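Uncharacterized protein (Streptococcus mutans, PDB 3L7Y) binds magnesium and probably acts as a phosphatase of the haloacid dehalogenase-like hydrolase family. Local coordinates at residues Thr243-Met248 / Leu262-Tyr267; Glu115-Arg120 / Arg181-Thr186; Phe48-Gly53 / Ser286-Gly291. All blocks are in the same frame, centred on the assembly; numbering follows the deposited sequence.

Contact 1: Thr243-Met248 / Leu262-Tyr267; sequences TSDHLM and LAKYSY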
ATOM      1  N   THR A 243     -19.599   9.399   2.472  1.00 27.20           N
ATOM      2  CA  THR A 243     -18.639  10.484   2.375  1.00 20.53           C
ATOM      3  C   THR A 243     -17.479  10.238   3.320  1.00 17.77           C
ATOM      4  O   THR A 243     -17.501   9.302   4.132  1.00 27.10           O
ATOM      5  CB  THR A 243     -19.256  11.854   2.713  1.00 32.13           C
ATOM      6  OG1 THR A 243     -19.418  11.976   4.132  1.00 32.61           O
ATOM      7  CG2 THR A 243     -20.583  12.027   2.019  1.00 25.97           C
ATOM      8  N   SER A 244     -16.477  11.101   3.215  1.00 13.02           N
ATOM      9  CA  SER A 244     -15.283  11.004   4.036  1.00 16.52           C
ATOM     10  C   SER A 244     -15.616  11.233   5.502  1.00 20.26           C
ATOM     11  O   SER A 244     -14.796  10.965   6.375  1.00 19.86           O
ATOM     12  CB  SER A 244     -14.243  12.012   3.562  1.00 15.20           C
ATOM     13  OG  SER A 244     -14.759  13.322   3.678  1.00 26.76           O
ATOM     14  N   ASP A 245     -16.822  11.728   5.778  1.00 22.70           N
ATOM     15  CA  ASP A 245     -17.243  11.913   7.163  1.00 25.72           C
ATOM     16  C   ASP A 245     -17.494  10.579   7.860  1.00 24.48           C
ATOM     17  O   ASP A 245     -17.501  10.509   9.094  1.00 20.73           O
ATOM     18  CB  ASP A 245     -18.482  12.805   7.254  1.00 36.76           C
ATOM     19  CG  ASP A 245     -18.176  14.264   6.960  1.00 43.02           C
ATOM     20  OD1 ASP A 245     -16.993  14.673   7.036  1.00 39.78           O
ATOM     21  OD2 ASP A 245     -19.130  15.005   6.649  1.00 52.00           O
ATOM     22  N   HIS A 246     -17.696   9.526   7.068  1.00 21.32           N
ATOM     23  CA  HIS A 246     -17.939   8.187   7.601  1.00 21.04           C
ATOM     24  C   HIS A 246     -16.682   7.327   7.551  1.00 16.20           C
ATOM     25  O   HIS A 246     -16.708   6.139   7.893  1.00 18.91           O
ATOM     26  CB  HIS A 246     -19.026   7.480   6.785  1.00 29.15           C
ATOM     27  CG  HIS A 246     -20.162   8.371   6.391  1.00 46.21           C
ATOM     28  ND1 HIS A 246     -20.393   8.751   5.085  1.00 49.02           N
ATOM     29  CD2 HIS A 246     -21.131   8.959   7.132  1.00 41.65           C
ATOM     30  CE1 HIS A 246     -21.459   9.528   5.039  1.00 50.73           C
ATOM     31  NE2 HIS A 246     -21.925   9.670   6.267  1.00 47.77           N
ATOM     32  N   LEU A 247     -15.589   7.910   7.088  1.00 15.88           N
ATOM     33  CA  LEU A 247     -14.350   7.153   6.939  1.00 19.21           C
ATOM     34  C   LEU A 247     -13.469   7.210   8.190  1.00 19.03           C
ATOM     35  O   LEU A 247     -13.162   8.286   8.704  1.00 13.59           O
ATOM     36  CB  LEU A 247     -13.582   7.617   5.690  1.00 12.36           C
ATOM     37  CG  LEU A 247     -12.281   6.865   5.400  1.00 12.38           C
ATOM     38  CD1 LEU A 247     -12.544   5.365   5.236  1.00 19.70           C
ATOM     39  CD2 LEU A 247     -11.607   7.410   4.156  1.00 14.22           C
ATOM     40  N   MET A 248     -13.107   6.039   8.699  1.00 14.98           N
ATOM     41  CA  MET A 248     -12.055   5.925   9.694  1.00 14.99           C
ATOM     42  C   MET A 248     -10.883   5.212   9.022  1.00 12.53           C
ATOM     43  O   MET A 248     -11.091   4.214   8.336  1.00 10.73           O
ATOM     44  CB  MET A 248     -12.548   5.128  10.906  1.00 12.39           C
ATOM     45  CG  MET A 248     -11.456   4.724  11.894  1.00 11.24           C
ATOM     46  SD  MET A 248     -12.071   3.588  13.172  1.00 16.47           S
ATOM     47  CE  MET A 248     -12.938   4.758  14.219  1.00 19.97           C
ATOM     48  N   LEU A 262      -7.872  12.443   3.871  1.00 17.41           N
ATOM     49  CA  LEU A 262      -9.222  12.232   3.376  1.00 12.54           C
ATOM     50  C   LEU A 262     -10.201  11.886   4.482  1.00 14.61           C
ATOM     51  O   LEU A 262     -11.324  12.400   4.522  1.00 18.74           O
ATOM     52  CB  LEU A 262      -9.244  11.112   2.334  1.00 16.47           C
ATOM     53  CG  LEU A 262     -10.653  10.667   1.941  1.00 22.10           C
ATOM     54  CD1 LEU A 262     -11.306  11.690   1.013  1.00 16.99           C
ATOM     55  CD2 LEU A 262     -10.620   9.281   1.284  1.00 26.03           C
ATOM     56  N   ALA A 263      -9.783  10.986   5.369  1.00 16.29           N
ATOM     57  CA  ALA A 263     -10.682  10.430   6.376  1.00 15.47           C
ATOM     58  C   ALA A 263     -10.958  11.454   7.473  1.00 19.40           C
ATOM     59  O   ALA A 263     -10.032  12.057   8.006  1.00 21.47           O
ATOM     60  CB  ALA A 263     -10.076   9.172   6.983  1.00 12.43           C
ATOM     61  N   LYS A 264     -12.227  11.642   7.819  1.00 26.09           N
ATOM     62  CA  LYS A 264     -12.536  12.464   8.978  1.00 19.03           C
ATOM     63  C   LYS A 264     -11.953  11.809  10.231  1.00 20.20           C
ATOM     64  O   LYS A 264     -11.350  12.497  11.065  1.00 19.39           O
ATOM     65  CB  LYS A 264     -14.039  12.694   9.121  1.00 15.72           C
ATOM     66  CG  LYS A 264     -14.401  13.470  10.405  1.00 21.44           C
ATOM     67  CD  LYS A 264     -15.906  13.629  10.570  1.00 19.27           C
ATOM     68  CE  LYS A 264     -16.225  14.739  11.576  1.00 32.81           C
ATOM     69  NZ  LYS A 264     -17.666  15.108  11.567  1.00 34.20           N
ATOM     70  N   TYR A 265     -12.121  10.488  10.370  1.00 11.56           N
ATOM     71  CA  TYR A 265     -11.556   9.783  11.533  1.00 13.55           C
ATOM     72  C   TYR A 265     -10.200   9.132  11.221  1.00 16.03           C
ATOM     73  O   TYR A 265     -10.055   7.893  11.140  1.00 12.56           O
ATOM     74  CB  TYR A 265     -12.568   8.812  12.145  1.00 11.48           C
ATOM     75  CG  TYR A 265     -13.891   9.487  12.424  1.00 21.74           C
ATOM     76  CD1 TYR A 265     -14.048  10.334  13.527  1.00 30.84           C
ATOM     77  CD2 TYR A 265     -14.969   9.325  11.565  1.00 26.49           C
ATOM     78  CE1 TYR A 265     -15.263  10.981  13.775  1.00 26.26           C
ATOM     79  CE2 TYR A 265     -16.176   9.972  11.800  1.00 24.94           C
ATOM     80  CZ  TYR A 265     -16.319  10.791  12.904  1.00 32.78           C
ATOM     81  OH  TYR A 265     -17.521  11.419  13.125  1.00 36.54           O
ATOM     82  N   SER A 266      -9.204   9.998  11.055  1.00 17.66           N
ATOM     83  CA  SER A 266      -7.880   9.598  10.600  1.00 16.90           C
ATOM     84  C   SER A 266      -6.939   9.409  11.780  1.00 23.01           C
ATOM     85  O   SER A 266      -6.775  10.316  12.632  1.00 15.27           O
ATOM     86  CB  SER A 266      -7.326  10.648   9.644  1.00 18.28           C
ATOM     87  OG  SER A 266      -7.597  11.946  10.139  1.00 20.14           O
ATOM     88  N   TYR A 267      -6.332   8.223  11.825  1.00 11.62           N
ATOM     89  CA  TYR A 267      -5.474   7.818  12.934  1.00 18.41           C
ATOM     90  C   TYR A 267      -4.047   7.564  12.458  1.00 21.71           C
ATOM     91  O   TYR A 267      -3.834   6.682  11.633  1.00  9.83           O
ATOM     92  CB  TYR A 267      -6.022   6.538  13.598  1.00 13.69           C
ATOM     93  CG  TYR A 267      -7.272   6.761  14.418  1.00 10.70           C
ATOM     94  CD1 TYR A 267      -7.193   7.017  15.785  1.00 10.98           C
ATOM     95  CD2 TYR A 267      -8.520   6.761  13.821  1.00 10.75           C
ATOM     96  CE1 TYR A 267      -8.350   7.244  16.546  1.00 14.29           C
ATOM     97  CE2 TYR A 267      -9.673   6.984  14.561  1.00 13.51           C
ATOM     98  CZ  TYR A 267      -9.581   7.227  15.921  1.00 16.22           C
ATOM     99  OH  TYR A 267     -10.728   7.448  16.649  1.00 20.68           O
TER
HETATM  100  O   HOH W   1     -11.913  15.256   3.541  1.00 46.25           O
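Met248 and Tyr265 form a parallel bridge between neighbouring strands, Tyr265 N donating to Leu247 O at 3.0 Å, while Lys264 N, one residue earlier, donates to Ser244 O, three residues before Leu247 in the turn ahead of the strand, at 3.0 Å and tilted 29° from the carbonyl plane. Leu247 supplies the apolar branches: with CG anti to the backbone N (chi1 -178°), its CD2 lies 3.6 Å from Leu262 CD2, the side chains crossing at about a right angle, while its CG packs on the small methyl of Ala263. These leucines also meet Leu233 of helix 229-239. Strand 247-251, helix 257-262 and strand 265-268 make a beta-alpha-beta unit of the Rossmann-like HAD core; Ala263 is the first residue past the helix, two before the second strand begins. Met248 and Tyr265 share a face of the sheet, Met248 CB 3.9 Å from Tyr265 CB. Extended through chi1 and chi2, Met248 puts SD 5.4 Å from the Tyr267 centroid in an oblique Met-aromatic contact, and the chi3 bend (-77°) turns CE to 4.0 Å from Tyr267 CE2. Lys264, its long chain suiting an exposed site, spreads CG over the Tyr265 ring centre and meets Asp245 at a slant, CD 3.8 Å from Asp245 OD1.

Contact 2: Glu115-Arg120 / Arg181-Thr186; sequences EVFQQR and RFFKLT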
ATOM      1  N   GLU A 115      -8.595  -2.563 -11.796  1.00 17.36           N
ATOM      2  CA  GLU A 115      -7.206  -2.911 -12.055  1.00 14.47           C
ATOM      3  C   GLU A 115      -6.628  -2.009 -13.125  1.00 16.90           C
ATOM      4  O   GLU A 115      -6.981  -2.104 -14.296  1.00 20.85           O
ATOM      5  CB  GLU A 115      -7.030  -4.396 -12.406  1.00 22.74           C
ATOM      6  CG  GLU A 115      -8.075  -5.005 -13.304  1.00 28.09           C
ATOM      7  CD  GLU A 115      -7.659  -6.394 -13.782  1.00 35.73           C
ATOM      8  OE1 GLU A 115      -7.204  -7.206 -12.947  1.00 25.95           O
ATOM      9  OE2 GLU A 115      -7.778  -6.667 -14.996  1.00 39.58           O
ATOM     10  N   VAL A 116      -5.755  -1.105 -12.698  1.00 18.98           N
ATOM     11  CA  VAL A 116      -5.141  -0.162 -13.608  1.00 20.49           C
ATOM     12  C   VAL A 116      -3.677  -0.526 -13.786  1.00 24.61           C
ATOM     13  O   VAL A 116      -2.906  -0.614 -12.820  1.00 18.47           O
ATOM     14  CB  VAL A 116      -5.307   1.296 -13.119  1.00 11.02           C
ATOM     15  CG1 VAL A 116      -4.630   2.264 -14.070  1.00 11.31           C
ATOM     16  CG2 VAL A 116      -6.778   1.638 -12.985  1.00 19.38           C
ATOM     17  N   PHE A 117      -3.300  -0.758 -15.033  1.00 16.90           N
ATOM     18  CA  PHE A 117      -1.928  -1.150 -15.340  1.00 17.59           C
ATOM     19  C   PHE A 117      -1.150   0.012 -15.910  1.00 13.11           C
ATOM     20  O   PHE A 117      -1.720   0.938 -16.496  1.00 22.19           O
ATOM     21  CB  PHE A 117      -1.913  -2.346 -16.294  1.00 16.69           C
ATOM     22  CG  PHE A 117      -2.514  -3.587 -15.706  1.00 12.23           C
ATOM     23  CD1 PHE A 117      -3.714  -4.090 -16.182  1.00 21.81           C
ATOM     24  CD2 PHE A 117      -1.885  -4.246 -14.663  1.00 16.78           C
ATOM     25  CE1 PHE A 117      -4.263  -5.243 -15.637  1.00 20.60           C
ATOM     26  CE2 PHE A 117      -2.430  -5.394 -14.108  1.00 20.09           C
ATOM     27  CZ  PHE A 117      -3.624  -5.890 -14.596  1.00 19.35           C
ATOM     28  N   GLN A 118       0.158  -0.007 -15.707  1.00 10.11           N
ATOM     29  CA  GLN A 118       0.989   1.057 -16.244  1.00 13.04           C
ATOM     30  C   GLN A 118       1.271   0.749 -17.711  1.00 11.76           C
ATOM     31  O   GLN A 118       1.211  -0.405 -18.123  1.00 19.65           O
ATOM     32  CB  GLN A 118       2.268   1.224 -15.404  1.00 10.14           C
ATOM     33  CG  GLN A 118       1.951   1.816 -14.014  1.00 13.66           C
ATOM     34  CD  GLN A 118       3.109   1.793 -13.034  1.00 16.62           C
ATOM     35  OE1 GLN A 118       3.158   2.601 -12.097  1.00 18.87           O
ATOM     36  NE2 GLN A 118       4.029   0.876 -13.224  1.00 10.47           N
ATOM     37  N   GLN A 119       1.548   1.780 -18.500  1.00 13.44           N
ATOM     38  CA  GLN A 119       1.833   1.601 -19.923  1.00 14.12           C
ATOM     39  C   GLN A 119       3.249   1.084 -20.151  1.00 12.32           C
ATOM     40  O   GLN A 119       4.202   1.658 -19.639  1.00 16.37           O
ATOM     41  CB  GLN A 119       1.643   2.930 -20.646  1.00 19.99           C
ATOM     42  CG  GLN A 119       0.232   3.473 -20.558  1.00 29.55           C
ATOM     43  CD  GLN A 119      -0.745   2.647 -21.367  1.00 46.68           C
ATOM     44  OE1 GLN A 119      -0.390   2.095 -22.412  1.00 52.72           O
ATOM     45  NE2 GLN A 119      -1.984   2.556 -20.892  1.00 51.85           N
ATOM     46  N   ARG A 120       3.396   0.005 -20.923  1.00 11.07           N
ATOM     47  CA  ARG A 120       4.717  -0.580 -21.163  1.00 14.27           C
ATOM     48  C   ARG A 120       5.751   0.478 -21.553  1.00  6.87           C
ATOM     49  O   ARG A 120       6.889   0.434 -21.100  1.00 15.23           O
ATOM     50  CB  ARG A 120       4.671  -1.673 -22.253  1.00 14.44           C
ATOM     51  CG  ARG A 120       3.707  -2.832 -21.948  1.00 19.39           C
ATOM     52  CD  ARG A 120       3.944  -4.050 -22.866  1.00 25.36           C
ATOM     53  NE  ARG A 120       4.480  -5.188 -22.128  1.00 25.31           N
ATOM     54  CZ  ARG A 120       5.673  -5.727 -22.334  1.00 32.89           C
ATOM     55  NH1 ARG A 120       6.468  -5.242 -23.266  1.00 33.11           N
ATOM     56  NH2 ARG A 120       6.068  -6.757 -21.608  1.00 41.93           N
ATOM     57  N   ARG A 181       1.473  -7.927 -17.071  1.00 20.87           N
ATOM     58  CA  ARG A 181       0.971  -6.571 -16.876  1.00 16.64           C
ATOM     59  C   ARG A 181       1.364  -6.121 -15.472  1.00 19.77           C
ATOM     60  O   ARG A 181       1.346  -6.918 -14.529  1.00 16.34           O
ATOM     61  CB  ARG A 181      -0.545  -6.542 -17.031  1.00 20.21           C
ATOM     62  CG  ARG A 181      -1.048  -7.391 -18.191  1.00 33.13           C
ATOM     63  CD  ARG A 181      -2.245  -8.237 -17.773  1.00 37.36           C
ATOM     64  NE  ARG A 181      -3.509  -7.660 -18.211  1.00 37.25           N
ATOM     65  CZ  ARG A 181      -4.704  -8.108 -17.837  1.00 32.63           C
ATOM     66  NH1 ARG A 181      -4.803  -9.128 -16.997  1.00 30.54           N
ATOM     67  NH2 ARG A 181      -5.802  -7.520 -18.290  1.00 35.07           N
ATOM     68  N   PHE A 182       1.704  -4.841 -15.338  1.00 16.68           N
ATOM     69  CA  PHE A 182       2.334  -4.342 -14.125  1.00 16.22           C
ATOM     70  C   PHE A 182       1.520  -3.247 -13.448  1.00 12.69           C
ATOM     71  O   PHE A 182       1.085  -2.287 -14.089  1.00 20.01           O
ATOM     72  CB  PHE A 182       3.750  -3.841 -14.435  1.00 14.71           C
ATOM     73  CG  PHE A 182       4.627  -4.879 -15.064  1.00 19.85           C
ATOM     74  CD1 PHE A 182       4.799  -4.917 -16.435  1.00 14.36           C
ATOM     75  CD2 PHE A 182       5.265  -5.829 -14.284  1.00 25.38           C
ATOM     76  CE1 PHE A 182       5.595  -5.878 -17.021  1.00 18.29           C
ATOM     77  CE2 PHE A 182       6.068  -6.793 -14.863  1.00 17.91           C
ATOM     78  CZ  PHE A 182       6.228  -6.819 -16.235  1.00 17.95           C
ATOM     79  N   PHE A 183       1.338  -3.384 -12.140  1.00 19.99           N
ATOM     80  CA  PHE A 183       0.596  -2.389 -11.367  1.00 10.16           C
ATOM     81  C   PHE A 183       1.472  -1.236 -10.910  1.00 14.93           C
ATOM     82  O   PHE A 183       1.018  -0.083 -10.834  1.00 21.08           O
ATOM     83  CB  PHE A 183      -0.004  -3.031 -10.132  1.00 12.71           C
ATOM     84  CG  PHE A 183      -1.194  -3.883 -10.408  1.00 14.02           C
ATOM     85  CD1 PHE A 183      -1.184  -5.234 -10.077  1.00 11.71           C
ATOM     86  CD2 PHE A 183      -2.333  -3.341 -10.975  1.00 12.62           C
ATOM     87  CE1 PHE A 183      -2.302  -6.025 -10.302  1.00 13.60           C
ATOM     88  CE2 PHE A 183      -3.441  -4.133 -11.229  1.00  9.82           C
ATOM     89  CZ  PHE A 183      -3.432  -5.473 -10.870  1.00 10.61           C
ATOM     90  N   LYS A 184       2.714  -1.559 -10.564  1.00 14.12           N
ATOM     91  CA  LYS A 184       3.637  -0.578 -10.014  1.00 11.81           C
ATOM     92  C   LYS A 184       5.070  -1.080 -10.143  1.00 14.55           C
ATOM     93  O   LYS A 184       5.302  -2.244 -10.490  1.00 16.47           O
ATOM     94  CB  LYS A 184       3.317  -0.333  -8.532  1.00  7.73           C
ATOM     95  CG  LYS A 184       3.889  -1.389  -7.571  1.00 16.29           C
ATOM     96  CD  LYS A 184       3.711  -0.941  -6.107  1.00 17.47           C
ATOM     97  CE  LYS A 184       4.343  -1.908  -5.109  1.00 18.86           C
ATOM     98  NZ  LYS A 184       3.691  -3.244  -5.134  1.00 29.60           N
ATOM     99  N   LEU A 185       6.028  -0.199  -9.872  1.00  7.38           N
ATOM    100  CA  LEU A 185       7.409  -0.622  -9.660  1.00  8.86           C
ATOM    101  C   LEU A 185       7.854  -0.256  -8.259  1.00  7.44           C
ATOM    102  O   LEU A 185       7.261   0.604  -7.618  1.00 14.91           O
ATOM    103  CB  LEU A 185       8.375   0.047 -10.640  1.00 11.97           C
ATOM    104  CG  LEU A 185       7.956   0.319 -12.086  1.00 17.06           C
ATOM    105  CD1 LEU A 185       9.192   0.715 -12.873  1.00 18.68           C
ATOM    106  CD2 LEU A 185       7.295  -0.900 -12.682  1.00 32.29           C
ATOM    107  N   THR A 186       8.931  -0.870  -7.797  1.00 13.93           N
ATOM    108  CA  THR A 186       9.482  -0.496  -6.506  1.00 20.57           C
ATOM    109  C   THR A 186      10.981  -0.270  -6.605  1.00 21.68           C
ATOM    110  O   THR A 186      11.703  -1.060  -7.214  1.00 21.32           O
ATOM    111  CB  THR A 186       9.163  -1.547  -5.420  1.00 22.46           C
ATOM    112  OG1 THR A 186       7.740  -1.644  -5.243  1.00 14.83           O
ATOM    113  CG2 THR A 186       9.808  -1.153  -4.095  1.00 24.68           C
TER
HETATM  114  O   HOH W   2      -1.173   1.415 -12.514  1.00 18.36           O
HETATM  115  O   HOH W   3       1.704  -3.126 -17.861  1.00 20.56           O
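Gln118 and Phe182 join the two segments through their backbones: Gln118 N donates to Phe182 O at 2.9 Å in an almost straight bond (171°), and the touching parts run 66° apart. Water reinforces it on both flanks, one molecule donating to Val116 O and Phe183 O, another donating to Gln118 O and accepting from Phe182 N. Phe117 is the middle layer of the side chains. One face of its ring takes Arg181 CB, 3.6 Å from the centroid in a CH-pi contact, and CE2 of the same ring lies over the face of Phe183, the two rings forming an offset stack with centroids 4.6 Å apart and planes at 26°. A flat aromatic side chain suits this place because it can meet an aliphatic stem and a second ring together. Bends at chi2 and chi3 carry the Arg181 chain obliquely across the Phe117 ring, so that Phe117 CE1 lies over one face of the guanidinium. Val116 O and Glu115 CB border the Phe183 ring at its edge. Strand 182-188 belongs to the six-stranded sheet, whereas strand 111-115 ends the eight-stranded one, so the contact ties the two sheets together. Glu115 OE2 lies 3.9 Å from Arg181 NH2, a long salt bridge whose oxygen is well out of the guanidinium plane; no N-H points at it, so its pull is probably electrostatic alone, with Glu144 the stronger partner of Arg181.

Contact 3: Phe48-Gly53 / Ser286-Gly291; sequences FLNSKG and SNDESG
Asp288 presents the edge of its carboxylate to Ser51, each oxygen being met on its syn side: OD1 accepts from Ser51 N at 2.6 Å, 15° out of the carboxylate plane, and OD2 from Ser51 OG at 2.8 Å. Two bonds to one residue fix the rotation of the carboxylate, and serine suits the place because its hydroxyl sits beside its own backbone N (chi1 -81°), matching the two oxygens. The Asn50 amide is turned 50° from this carboxylate; its CB comes 3.2 Å from Asp288 OD1, while its OD1 turns back to its own loop and accepts from Ser54 N. One water donates to Asn287 OD1 and to Ser51 OG, and a second donates to Phe48 O and Asn287 O, bridging the two backbones. Asn271 OD1 accepts from Asn287 N. Asn50 to Gly53 is a type I beta turn, closed by Gly53 N to Asn50 O, with a positive phi that glycine accepts readily. Loop 48-53 follows helix 44-48, and loop 286-291 precedes helix 291-301. The Asn287 side chain is about 6 Å from that of Asp252, which with Asp43 and Asp45, just after the first strand, forms the HAD-type magnesium site.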
ATOM      1  N   PHE A  48      -1.633  -2.098  10.935  1.00 11.44           N
ATOM      2  CA  PHE A  48      -2.419  -3.266  11.354  1.00 18.10           C
ATOM      3  C   PHE A  48      -1.467  -4.349  11.844  1.00 20.00           C
ATOM      4  O   PHE A  48      -1.716  -4.991  12.864  1.00 18.45           O
ATOM      5  CB  PHE A  48      -3.279  -3.789  10.193  1.00 22.78           C
ATOM      6  CG  PHE A  48      -4.238  -4.910  10.569  1.00 13.74           C
ATOM      7  CD1 PHE A  48      -5.478  -4.630  11.135  1.00 17.05           C
ATOM      8  CD2 PHE A  48      -3.921  -6.236  10.296  1.00 20.95           C
ATOM      9  CE1 PHE A  48      -6.378  -5.663  11.459  1.00 14.38           C
ATOM     10  CE2 PHE A  48      -4.810  -7.278  10.603  1.00 16.22           C
ATOM     11  CZ  PHE A  48      -6.045  -6.986  11.199  1.00 17.00           C
ATOM     12  N   LEU A  49      -0.367  -4.542  11.118  1.00 20.29           N
ATOM     13  CA  LEU A  49       0.611  -5.571  11.471  1.00 17.63           C
ATOM     14  C   LEU A  49       1.593  -5.069  12.517  1.00 18.09           C
ATOM     15  O   LEU A  49       2.023  -3.908  12.482  1.00 20.24           O
ATOM     16  CB  LEU A  49       1.365  -6.046  10.228  1.00 17.12           C
ATOM     17  CG  LEU A  49       0.484  -6.674   9.144  1.00 15.43           C
ATOM     18  CD1 LEU A  49       1.317  -7.057   7.921  1.00 13.84           C
ATOM     19  CD2 LEU A  49      -0.277  -7.890   9.722  1.00 17.98           C
ATOM     20  N   ASN A  50       1.949  -5.951  13.443  1.00 17.66           N
ATOM     21  CA  ASN A  50       2.912  -5.623  14.480  1.00 21.71           C
ATOM     22  C   ASN A  50       4.313  -5.754  13.902  1.00 23.69           C
ATOM     23  O   ASN A  50       4.456  -6.059  12.731  1.00 19.93           O
ATOM     24  CB  ASN A  50       2.714  -6.509  15.726  1.00 19.21           C
ATOM     25  CG  ASN A  50       2.992  -7.990  15.459  1.00 21.16           C
ATOM     26  OD1 ASN A  50       3.774  -8.338  14.581  1.00 16.38           O
ATOM     27  ND2 ASN A  50       2.370  -8.861  16.245  1.00 20.98           N
ATOM     28  N   SER A  51       5.338  -5.512  14.710  1.00 21.63           N
ATOM     29  CA  SER A  51       6.709  -5.569  14.227  1.00 22.42           C
ATOM     30  C   SER A  51       7.149  -6.985  13.791  1.00 28.03           C
ATOM     31  O   SER A  51       8.112  -7.137  13.041  1.00 26.87           O
ATOM     32  CB  SER A  51       7.658  -5.001  15.278  1.00 24.67           C
ATOM     33  OG  SER A  51       7.655  -3.583  15.220  1.00 31.38           O
ATOM     34  N   LYS A  52       6.440  -8.009  14.257  1.00 19.11           N
ATOM     35  CA  LYS A  52       6.712  -9.381  13.851  1.00 23.62           C
ATOM     36  C   LYS A  52       5.932  -9.750  12.586  1.00 26.25           C
ATOM     37  O   LYS A  52       6.079 -10.851  12.058  1.00 32.99           O
ATOM     38  CB  LYS A  52       6.367 -10.363  14.977  1.00 29.69           C
ATOM     39  CG  LYS A  52       7.120 -10.130  16.273  1.00 26.74           C
ATOM     40  N   GLY A  53       5.098  -8.834  12.109  1.00 18.21           N
ATOM     41  CA  GLY A  53       4.412  -9.037  10.846  1.00 19.43           C
ATOM     42  C   GLY A  53       3.118  -9.806  11.010  1.00 19.41           C
ATOM     43  O   GLY A  53       2.555 -10.319  10.038  1.00 14.13           O
ATOM     44  N   SER A 286       0.774   2.190  19.334  1.00 24.89           N
ATOM     45  CA  SER A 286       1.684   1.696  18.299  1.00 19.63           C
ATOM     46  C   SER A 286       1.144   0.408  17.697  1.00 14.00           C
ATOM     47  O   SER A 286       0.259  -0.223  18.262  1.00 16.62           O
ATOM     48  CB  SER A 286       3.053   1.413  18.898  1.00 23.18           C
ATOM     49  OG  SER A 286       3.013   0.206  19.640  1.00 28.47           O
ATOM     50  N   ASN A 287       1.692   0.008  16.553  1.00 13.74           N
ATOM     51  CA  ASN A 287       1.284  -1.239  15.938  1.00 19.83           C
ATOM     52  C   ASN A 287       1.669  -2.433  16.801  1.00 18.09           C
ATOM     53  O   ASN A 287       1.170  -3.526  16.593  1.00 24.18           O
ATOM     54  CB  ASN A 287       1.881  -1.377  14.533  1.00 15.05           C
ATOM     55  CG  ASN A 287       3.398  -1.481  14.543  1.00 22.28           C
ATOM     56  OD1 ASN A 287       3.988  -2.306  13.826  1.00 24.96           O
ATOM     57  ND2 ASN A 287       4.042  -0.634  15.339  1.00 14.38           N
ATOM     58  N   ASP A 288       2.565  -2.225  17.765  1.00 19.94           N
ATOM     59  CA  ASP A 288       2.954  -3.312  18.659  1.00 20.38           C
ATOM     60  C   ASP A 288       2.097  -3.323  19.923  1.00 29.94           C
ATOM     61  O   ASP A 288       2.307  -4.135  20.820  1.00 32.75           O
ATOM     62  CB  ASP A 288       4.440  -3.240  19.008  1.00 21.10           C
ATOM     63  CG  ASP A 288       5.328  -3.766  17.893  1.00 23.72           C
ATOM     64  OD1 ASP A 288       4.869  -4.642  17.133  1.00 24.76           O
ATOM     65  OD2 ASP A 288       6.481  -3.303  17.771  1.00 21.64           O
ATOM     66  N   GLU A 289       1.135  -2.412  19.995  1.00 24.95           N
ATOM     67  CA  GLU A 289       0.133  -2.487  21.043  1.00 22.51           C
ATOM     68  C   GLU A 289      -1.266  -2.580  20.460  1.00 24.76           C
ATOM     69  O   GLU A 289      -2.219  -2.036  21.021  1.00 19.73           O
ATOM     70  CB  GLU A 289       0.215  -1.287  21.978  1.00 25.64           C
ATOM     71  CG  GLU A 289       1.601  -1.006  22.500  1.00 35.58           C
ATOM     72  CD  GLU A 289       1.601   0.111  23.517  1.00 47.87           C
ATOM     73  OE1 GLU A 289       0.613   0.219  24.273  1.00 52.72           O
ATOM     74  OE2 GLU A 289       2.582   0.881  23.560  1.00 52.02           O
ATOM     75  N   SER A 290      -1.390  -3.262  19.325  1.00 22.28           N
ATOM     76  CA  SER A 290      -2.703  -3.449  18.717  1.00 25.33           C
ATOM     77  C   SER A 290      -3.461  -2.128  18.591  1.00 17.29           C
ATOM     78  O   SER A 290      -4.659  -2.051  18.888  1.00 18.00           O
ATOM     79  CB  SER A 290      -3.526  -4.454  19.526  1.00 26.21           C
ATOM     80  OG  SER A 290      -3.089  -5.775  19.260  1.00 27.48           O
ATOM     81  N   GLY A 291      -2.757  -1.095  18.135  1.00 12.96           N
ATOM     82  CA  GLY A 291      -3.316   0.244  18.091  1.00 18.69           C
ATOM     83  C   GLY A 291      -4.586   0.348  17.270  1.00 20.70           C
ATOM     84  O   GLY A 291      -5.494   1.113  17.601  1.00 17.97           O
TER
HETATM   85  O   HOH W   4      -0.765  -5.737  15.384  1.00 27.17           O
HETATM   86  O   HOH W   5       6.518  -2.056  13.349  1.00 27.34           O

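Contact 3 closes a long loop of chain, inside which contact 2 and then contact 1 follow. Contacts 1 and 3 are neighbours in the core, their nearest atoms about 6 Å apart, and contact 3 is the nearer to the magnesium site formed by Asp43, Asp45 and Asp252: the side chain of Asn287 is about 8 Å from the ion and that of Tyr267 about 13 Å. Contact 2 lies across the chain's centre from contact 3, centres 30 Å apart, at the junction with the six-stranded sheet. Even so, it approaches the site through Lys184, whose side chain is about 12 Å from the metal and forms a salt bridge with Glu101.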